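Local structure of fatty acid synthase 1, isoform A (Drosophila melanogaster, 6FN6) at residues Val289-Ile294 / Cys374-Gly379; Glu602-Tyr607 / Arg671-Ile676; Ala644-Asp647 / Arg651-Met654. The protein probably carries out de novo synthesis of long-chain saturated fatty acids, this piece supplying the dehydratase, enoylreductase and ketoreductase domains of the modifying region. All blocks are in the same frame, centred on the assembly; numbering follows the deposited sequence.

Contact 1: Val289-Ile294 / Cys374-Gly379; sequences VAIQVI and CHFVFG
Ile291 turns CG1 to the side of its own backbone N (chi1 -66°) and bends again at chi2, which carries CD1 over the ring of Phe376. Phe376 sets CG between its backbone N and carbonyl carbon (chi1 68°), and from a CB that points toward the helix the ring presents one face to Ile291 CD1. The result is a CH-pi contact: Ile291 CD1 stands 4.0 Å from the Phe376 ring centroid, 23° off the ring normal, and is displaced toward the rim, with Phe376 CE2 its nearest ring atom at 3.7 Å. Ile294, one turn further along the helix, crosses Phe376 at about a right angle and sets its CD1 against Phe376 CB, 3.7 Å away. Its other branch lies more loosely over the backbone, Ile294 CG2 being 4.2 Å from His375 O. No hydrogen bond links the two segments; the contact is mainly apolar, carried by the two CD1 methyls on Phe376. The sheet's strand order is consistent with the pseudo-methyltransferase domain of animal fatty acid synthases. Helix 279-296 packs on strands 374-380 and 402-409, Ile294 reaching Phe403 and Ile405, while helix 320-329 touches both Ile291 and Phe376.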
loop_
_atom_site.group_PDB
_atom_site.type_symbol
_atom_site.label_atom_id
_atom_site.label_comp_id
_atom_site.label_asym_id
_atom_site.label_seq_id
_atom_site.Cartn_x
_atom_site.Cartn_y
_atom_site.Cartn_z
ATOM N N VAL A 289 58.995 -32.684 -16.643
ATOM C CA VAL A 289 59.575 -33.150 -17.894
ATOM C C VAL A 289 59.929 -34.627 -17.772
ATOM O O VAL A 289 59.713 -35.406 -18.699
ATOM C CB VAL A 289 60.813 -32.319 -18.282
ATOM C CG1 VAL A 289 61.536 -32.955 -19.464
ATOM C CG2 VAL A 289 60.420 -30.892 -18.608
ATOM N N ALA A 290 60.471 -35.008 -16.621
ATOM C CA ALA A 290 60.928 -36.375 -16.410
ATOM C C ALA A 290 59.777 -37.366 -16.530
ATOM O O ALA A 290 59.877 -38.361 -17.247
ATOM C CB ALA A 290 61.591 -36.503 -15.050
ATOM N N ILE A 291 58.686 -37.092 -15.824
ATOM C CA ILE A 291 57.531 -37.980 -15.834
ATOM C C ILE A 291 56.940 -38.039 -17.239
ATOM O O ILE A 291 56.477 -39.088 -17.686
ATOM C CB ILE A 291 56.480 -37.532 -14.800
ATOM C CG1 ILE A 291 57.030 -37.679 -13.377
ATOM C CG2 ILE A 291 55.180 -38.322 -14.959
ATOM C CD1 ILE A 291 57.315 -39.108 -12.948
ATOM N N GLN A 292 56.959 -36.908 -17.933
ATOM C CA GLN A 292 56.455 -36.853 -19.299
ATOM C C GLN A 292 57.200 -37.823 -20.208
ATOM O O GLN A 292 56.584 -38.536 -21.000
ATOM C CB GLN A 292 56.561 -35.435 -19.855
ATOM C CG GLN A 292 55.406 -34.541 -19.458
ATOM C CD GLN A 292 55.529 -33.148 -20.030
ATOM O OE1 GLN A 292 55.839 -32.976 -21.208
ATOM N NE2 GLN A 292 55.294 -32.142 -19.195
ATOM N N VAL A 293 58.524 -37.841 -20.095
ATOM C CA VAL A 293 59.348 -38.727 -20.909
ATOM C C VAL A 293 59.025 -40.183 -20.582
ATOM O O VAL A 293 58.975 -41.031 -21.473
ATOM C CB VAL A 293 60.846 -38.428 -20.707
ATOM C CG1 VAL A 293 61.714 -39.457 -21.439
ATOM C CG2 VAL A 293 61.170 -37.019 -21.182
ATOM N N ILE A 294 58.812 -40.468 -19.300
ATOM C CA ILE A 294 58.511 -41.824 -18.856
ATOM C C ILE A 294 57.165 -42.268 -19.417
ATOM O O ILE A 294 57.042 -43.369 -19.950
ATOM C CB ILE A 294 58.527 -41.920 -17.317
ATOM C CG1 ILE A 294 59.918 -41.588 -16.783
ATOM C CG2 ILE A 294 58.108 -43.310 -16.855
ATOM C CD1 ILE A 294 59.960 -41.339 -15.292
ATOM N N CYS A 374 58.509 -51.503 -11.201
ATOM C CA CYS A 374 58.118 -50.099 -11.188
ATOM C C CYS A 374 58.460 -49.458 -12.529
ATOM O O CYS A 374 59.358 -49.919 -13.230
ATOM C CB CYS A 374 58.819 -49.354 -10.052
ATOM S SG CYS A 374 58.382 -49.937 -8.405
ATOM N N HIS A 375 57.755 -48.388 -12.883
ATOM C CA HIS A 375 58.090 -47.633 -14.085
ATOM C C HIS A 375 59.239 -46.672 -13.801
ATOM O O HIS A 375 60.010 -46.334 -14.700
ATOM C CB HIS A 375 56.877 -46.861 -14.609
ATOM C CG HIS A 375 55.892 -47.710 -15.349
ATOM N ND1 HIS A 375 54.920 -48.452 -14.715
ATOM C CD2 HIS A 375 55.727 -47.931 -16.675
ATOM C CE1 HIS A 375 54.199 -49.094 -15.616
ATOM N NE2 HIS A 375 54.669 -48.796 -16.815
ATOM N N PHE A 376 59.350 -46.225 -12.554
ATOM C CA PHE A 376 60.453 -45.359 -12.165
ATOM C C PHE A 376 60.731 -45.412 -10.668
ATOM O O PHE A 376 59.897 -45.854 -9.880
ATOM C CB PHE A 376 60.178 -43.914 -12.590
ATOM C CG PHE A 376 59.049 -43.255 -11.840
ATOM C CD1 PHE A 376 59.263 -42.674 -10.601
ATOM C CD2 PHE A 376 57.776 -43.203 -12.386
ATOM C CE1 PHE A 376 58.228 -42.067 -9.914
ATOM C CE2 PHE A 376 56.736 -42.596 -11.704
ATOM C CZ PHE A 376 56.964 -42.024 -10.469
ATOM N N VAL A 377 61.925 -44.961 -10.298
ATOM C CA VAL A 377 62.315 -44.822 -8.904
ATOM C C VAL A 377 62.967 -43.457 -8.743
ATOM O O VAL A 377 63.913 -43.128 -9.459
ATOM C CB VAL A 377 63.265 -45.951 -8.458
ATOM C CG1 VAL A 377 63.735 -45.725 -7.025
ATOM C CG2 VAL A 377 62.583 -47.298 -8.581
ATOM N N PHE A 378 62.452 -42.661 -7.814
ATOM C CA PHE A 378 63.042 -41.362 -7.526
ATOM C C PHE A 378 63.934 -41.444 -6.292
ATOM O O PHE A 378 63.604 -42.123 -5.320
ATOM C CB PHE A 378 61.962 -40.301 -7.322
ATOM C CG PHE A 378 62.511 -38.945 -6.982
ATOM C CD1 PHE A 378 62.951 -38.090 -7.979
ATOM C CD2 PHE A 378 62.598 -38.528 -5.662
ATOM C CE1 PHE A 378 63.461 -36.845 -7.668
ATOM C CE2 PHE A 378 63.107 -37.283 -5.345
ATOM C CZ PHE A 378 63.539 -36.440 -6.349
ATOM N N GLY A 379 65.070 -40.757 -6.346
ATOM C CA GLY A 379 66.005 -40.737 -5.237
ATOM C C GLY A 379 66.917 -39.527 -5.278
ATOM O O GLY A 379 67.146 -38.951 -6.341
#

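Contact 2: Glu602-Tyr607 / Arg671-Ile676; sequences ETCTVY and RMMWQI
Met673 reaches Cys604 and the CB of Glu602 within the beta domain of the enoylreductase, a member of the medium-chain dehydrogenase/reductase (MDR) superfamily. Strands 601-611 and 673-675 are not paired with each other; the hairpin of strands 642-646 and 652-656 links them in the sheet. The closest CA atoms, those of Glu602 and Met673, are accordingly 9.8 Å apart, too far for backbone pairing, and no hydrogen bond crosses.

The apolar contacts all run through the end of Met673. Its chain is extended as far as SD and then bends at chi3 (-74°), which turns CE toward Glu602, where the aliphatic CB receives it.

The polar part belongs to the surroundings. Glu602 points its CB at Met673 but bends at chi2, leading the carboxylate away to a long, weak ion pair with Lys670 and a weak hydrogen bond with Thr648. Backbone bonds from Glu602 to Ala668 and from Cys604 to Cys666 tie this strand to strand 665-669, while Met673 also packs on Ala655.

The small interface comes down to two approaches: Met673 SD lies 4.2 Å from Cys604 SG, and Met673 CE lies 3.9 Å from Glu602 CB.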
loop_
_atom_site.group_PDB
_atom_site.type_symbol
_atom_site.label_atom_id
_atom_site.label_comp_id
_atom_site.label_asym_id
_atom_site.label_seq_id
_atom_site.Cartn_x
_atom_site.Cartn_y
_atom_site.Cartn_z
ATOM N N GLU A 602 34.036 14.419 -21.282
ATOM C CA GLU A 602 35.386 14.785 -20.877
ATOM C C GLU A 602 36.081 13.619 -20.188
ATOM O O GLU A 602 35.583 13.085 -19.196
ATOM C CB GLU A 602 35.347 15.999 -19.944
ATOM C CG GLU A 602 36.710 16.587 -19.601
ATOM C CD GLU A 602 37.314 17.377 -20.745
ATOM O OE1 GLU A 602 36.842 17.226 -21.891
ATOM O OE2 GLU A 602 38.259 18.153 -20.494
ATOM N N THR A 603 37.236 13.227 -20.716
ATOM C CA THR A 603 38.026 12.162 -20.112
ATOM C C THR A 603 38.841 12.755 -18.972
ATOM O O THR A 603 39.677 13.633 -19.184
ATOM C CB THR A 603 38.959 11.487 -21.134
ATOM O OG1 THR A 603 38.215 11.134 -22.306
ATOM C CG2 THR A 603 39.584 10.229 -20.539
ATOM N N CYS A 604 38.584 12.280 -17.758
ATOM C CA CYS A 604 39.247 12.805 -16.571
ATOM C C CYS A 604 40.188 11.780 -15.948
ATOM O O CYS A 604 40.033 10.574 -16.148
ATOM C CB CYS A 604 38.207 13.247 -15.538
ATOM S SG CYS A 604 37.038 14.488 -16.146
ATOM N N THR A 605 41.164 12.274 -15.194
ATOM C CA THR A 605 42.061 11.407 -14.444
ATOM C C THR A 605 41.515 11.253 -13.031
ATOM O O THR A 605 41.301 12.243 -12.334
ATOM C CB THR A 605 43.493 11.975 -14.387
ATOM O OG1 THR A 605 43.920 12.345 -15.703
ATOM C CG2 THR A 605 44.457 10.946 -13.810
ATOM N N VAL A 606 41.300 10.012 -12.608
ATOM C CA VAL A 606 40.665 9.754 -11.325
ATOM C C VAL A 606 41.704 9.747 -10.213
ATOM O O VAL A 606 42.745 9.096 -10.325
ATOM C CB VAL A 606 39.885 8.426 -11.350
ATOM C CG1 VAL A 606 39.223 8.157 -10.002
ATOM C CG2 VAL A 606 38.846 8.444 -12.458
ATOM N N TYR A 607 41.409 10.479 -9.143
ATOM C CA TYR A 607 42.262 10.509 -7.963
ATOM C C TYR A 607 41.557 9.829 -6.796
ATOM O O TYR A 607 42.139 9.000 -6.098
ATOM C CB TYR A 607 42.622 11.945 -7.593
ATOM C CG TYR A 607 43.759 12.515 -8.408
ATOM C CD1 TYR A 607 43.604 12.761 -9.766
ATOM C CD2 TYR A 607 44.984 12.811 -7.824
ATOM C CE1 TYR A 607 44.636 13.283 -10.520
ATOM C CE2 TYR A 607 46.024 13.334 -8.571
ATOM C CZ TYR A 607 45.843 13.567 -9.918
ATOM O OH TYR A 607 46.869 14.088 -10.671
ATOM N N ARG A 671 27.737 18.469 -17.948
ATOM C CA ARG A 671 26.535 18.902 -17.253
ATOM C C ARG A 671 26.603 18.485 -15.793
ATOM O O ARG A 671 26.175 19.227 -14.908
ATOM C CB ARG A 671 25.282 18.328 -17.913
ATOM C CG ARG A 671 25.073 18.780 -19.349
ATOM C CD ARG A 671 23.738 18.293 -19.882
ATOM N NE ARG A 671 23.687 16.836 -19.992
ATOM C CZ ARG A 671 23.933 16.152 -21.106
ATOM N NH1 ARG A 671 24.258 16.779 -22.231
ATOM N NH2 ARG A 671 23.856 14.828 -21.094
ATOM N N MET A 672 27.138 17.294 -15.543
ATOM C CA MET A 672 27.249 16.791 -14.182
ATOM C C MET A 672 28.692 16.844 -13.679
ATOM O O MET A 672 29.283 15.820 -13.337
ATOM C CB MET A 672 26.703 15.361 -14.105
ATOM C CG MET A 672 25.177 15.299 -14.092
ATOM S SD MET A 672 24.498 13.682 -14.509
ATOM C CE MET A 672 24.785 13.626 -16.278
ATOM N N MET A 673 29.245 18.053 -13.628
ATOM C CA MET A 673 30.571 18.277 -13.056
ATOM C C MET A 673 30.645 19.612 -12.321
ATOM O O MET A 673 30.043 20.603 -12.733
ATOM C CB MET A 673 31.677 18.233 -14.119
ATOM C CG MET A 673 31.996 16.845 -14.638
ATOM S SD MET A 673 33.589 16.769 -15.495
ATOM C CE MET A 673 33.245 17.587 -17.040
ATOM N N TRP A 674 31.395 19.620 -11.225
ATOM C CA TRP A 674 31.651 20.835 -10.466
ATOM C C TRP A 674 33.161 21.035 -10.395
ATOM O O TRP A 674 33.908 20.067 -10.262
ATOM C CB TRP A 674 31.070 20.743 -9.054
ATOM C CG TRP A 674 29.623 20.372 -8.993
ATOM C CD1 TRP A 674 28.562 21.218 -8.846
ATOM C CD2 TRP A 674 29.076 19.049 -9.054
ATOM N NE1 TRP A 674 27.388 20.505 -8.819
ATOM C CE2 TRP A 674 27.677 19.171 -8.943
ATOM C CE3 TRP A 674 29.634 17.776 -9.191
ATOM C CZ2 TRP A 674 26.828 18.066 -8.969
ATOM C CZ3 TRP A 674 28.790 16.680 -9.216
ATOM C CH2 TRP A 674 27.403 16.833 -9.106
ATOM N N GLN A 675 33.617 22.279 -10.488
ATOM C CA GLN A 675 35.032 22.563 -10.285
ATOM C C GLN A 675 35.301 22.684 -8.793
ATOM O O GLN A 675 34.671 23.485 -8.104
ATOM C CB GLN A 675 35.461 23.836 -11.018
ATOM C CG GLN A 675 35.530 23.679 -12.530
ATOM C CD GLN A 675 36.545 24.608 -13.173
ATOM O OE1 GLN A 675 37.494 25.054 -12.527
ATOM N NE2 GLN A 675 36.357 24.892 -14.456
ATOM N N ILE A 676 36.233 21.876 -8.299
ATOM C CA ILE A 676 36.512 21.823 -6.872
ATOM C C ILE A 676 36.908 23.217 -6.386
ATOM O O ILE A 676 37.732 23.882 -7.014
ATOM C CB ILE A 676 37.611 20.792 -6.550
ATOM C CG1 ILE A 676 37.233 19.413 -7.101
ATOM C CG2 ILE A 676 37.838 20.714 -5.040
ATOM C CD1 ILE A 676 38.321 18.360 -6.956
#

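Contact 3: Ala644-Asp647 / Arg651-Met654; sequences AGRD and RRVM
Asp647 and Arg651 bury more surface here than any other residues, and they face each other where the two strands run into their turn. Their side chains lie side by side and point the same way, with Asp647 CB 3.7 Å from Arg651 CB. Asp647 swings CG anti to its own N (chi1 -172°), while Arg651 bends at chi3, and the charged ends come together in a salt bridge of 2.8 Å between Arg651 NH2 and Asp647 OD2. This bond is not a flat, two-pronged one: NH2 meets OD2 from above the carboxylate, 61° out of its plane, and the carboxylate and guanidinium planes stand 78° apart. The same OD2 also accepts a hydrogen bond from Gln649 N in the turn. A second link, of backbone atoms, joins the pair: Asp647 N donates to Arg651 O over 2.8 Å. With an alanine here in place of Asp647, Arg651 NH2 would probably lose its salt-bridge partner and Gln649 N this acceptor, and the arginine end would be likely to turn more freely.

Val653, next in buried area, packs CG2 against Asp647 CB at 4.0 Å. Its backbone forms the antiparallel hydrogen-bonded pair with Gly645: Gly645 N to Val653 O is 2.8 Å and Val653 N to Gly645 O is 2.9 Å. On the face carrying Arg646 and Arg652, Arg646 NH2 comes within 4.0 Å of Arg652 CG, yet the charges have separate partners: Arg646 forms a salt bridge with Glu900 and bonds to Gly650 O, and Arg652 NH2 bonds to Pro677 O and Trp680 O. The antiparallel ladder and the short turn make a beta hairpin, strands 642-646 and 652-656, with the ion pair at its turn end, within the beta domain of a medium-chain reductase-type enoylreductase.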
loop_
_atom_site.group_PDB
_atom_site.type_symbol
_atom_site.label_atom_id
_atom_site.label_comp_id
_atom_site.label_asym_id
_atom_site.label_seq_id
_atom_site.Cartn_x
_atom_site.Cartn_y
_atom_site.Cartn_z
ATOM N N ALA A 644 36.548 12.362 -7.620
ATOM C CA ALA A 644 37.258 13.630 -7.669
ATOM C C ALA A 644 38.584 13.396 -8.382
ATOM O O ALA A 644 39.280 12.418 -8.105
ATOM C CB ALA A 644 37.480 14.185 -6.276
ATOM N N GLY A 645 38.930 14.289 -9.300
ATOM C CA GLY A 645 40.133 14.122 -10.089
ATOM C C GLY A 645 40.523 15.354 -10.879
ATOM O O GLY A 645 40.225 16.480 -10.482
ATOM N N ARG A 646 41.191 15.134 -12.006
ATOM C CA ARG A 646 41.669 16.226 -12.844
ATOM C C ARG A 646 41.061 16.201 -14.241
ATOM O O ARG A 646 40.791 15.138 -14.802
ATOM C CB ARG A 646 43.194 16.194 -12.940
ATOM C CG ARG A 646 43.880 16.541 -11.631
ATOM C CD ARG A 646 45.380 16.687 -11.800
ATOM N NE ARG A 646 46.036 16.977 -10.528
ATOM C CZ ARG A 646 46.092 18.185 -9.971
ATOM N NH1 ARG A 646 46.711 18.351 -8.811
ATOM N NH2 ARG A 646 45.531 19.230 -10.568
ATOM N N ASP A 647 40.853 17.392 -14.790
ATOM C CA ASP A 647 40.274 17.557 -16.115
ATOM C C ASP A 647 41.311 17.219 -17.184
ATOM O O ASP A 647 42.484 17.014 -16.873
ATOM C CB ASP A 647 39.773 18.995 -16.283
ATOM C CG ASP A 647 38.985 19.201 -17.559
ATOM O OD1 ASP A 647 37.780 18.875 -17.575
ATOM O OD2 ASP A 647 39.571 19.693 -18.548
ATOM N N ARG A 651 42.554 20.700 -14.608
ATOM C CA ARG A 651 41.705 21.402 -13.650
ATOM C C ARG A 651 41.215 20.464 -12.548
ATOM O O ARG A 651 40.936 19.293 -12.799
ATOM C CB ARG A 651 40.525 22.039 -14.382
ATOM C CG ARG A 651 40.921 23.232 -15.235
ATOM C CD ARG A 651 39.748 23.758 -16.035
ATOM N NE ARG A 651 39.405 22.835 -17.114
ATOM C CZ ARG A 651 38.312 22.924 -17.866
ATOM N NH1 ARG A 651 37.430 23.894 -17.661
ATOM N NH2 ARG A 651 38.100 22.031 -18.825
ATOM N N ARG A 652 41.090 20.989 -11.333
ATOM C CA ARG A 652 40.581 20.213 -10.206
ATOM C C ARG A 652 39.062 20.104 -10.287
ATOM O O ARG A 652 38.357 21.112 -10.220
ATOM C CB ARG A 652 41.010 20.843 -8.875
ATOM C CG ARG A 652 42.387 20.385 -8.408
ATOM C CD ARG A 652 42.998 21.293 -7.344
ATOM N NE ARG A 652 42.219 21.331 -6.104
ATOM C CZ ARG A 652 41.437 22.340 -5.723
ATOM N NH1 ARG A 652 41.306 23.428 -6.475
ATOM N NH2 ARG A 652 40.781 22.263 -4.571
ATOM N N VAL A 653 38.568 18.878 -10.435
ATOM C CA VAL A 653 37.158 18.647 -10.724
ATOM C C VAL A 653 36.596 17.499 -9.894
ATOM O O VAL A 653 37.306 16.555 -9.545
ATOM C CB VAL A 653 36.951 18.369 -12.230
ATOM C CG1 VAL A 653 35.474 18.142 -12.551
ATOM C CG2 VAL A 653 37.512 19.501 -13.072
ATOM N N MET A 654 35.309 17.602 -9.578
ATOM C CA MET A 654 34.553 16.513 -8.971
ATOM C C MET A 654 33.347 16.242 -9.859
ATOM O O MET A 654 32.772 17.175 -10.419
ATOM C CB MET A 654 34.115 16.866 -7.551
ATOM C CG MET A 654 33.676 18.307 -7.392
ATOM S SD MET A 654 33.002 18.676 -5.766
ATOM C CE MET A 654 31.291 18.224 -6.007
#

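Contact 1 stands apart: its centre is 62 Å from those of contacts 2 and 3, and its nearest atoms remain about 44 Å from contact 2 and about 49 Å from contact 3. Contacts 2 and 3 have centres only 5 Å apart, and contact 3 is nested within the chain loop that contact 2 closes. They share one sheet, in which Thr605 O and Arg646 N form a probable hydrogen bond of 2.9 Å, while Ile676 CD1 packs on Val653 O. Glu602 OE2 and Asp647 OD2 lie 2.8 Å apart, a like-charge approach that Arg651 probably eases. All three contacts lie away from the predicted dehydratase residues His24 and Asp175.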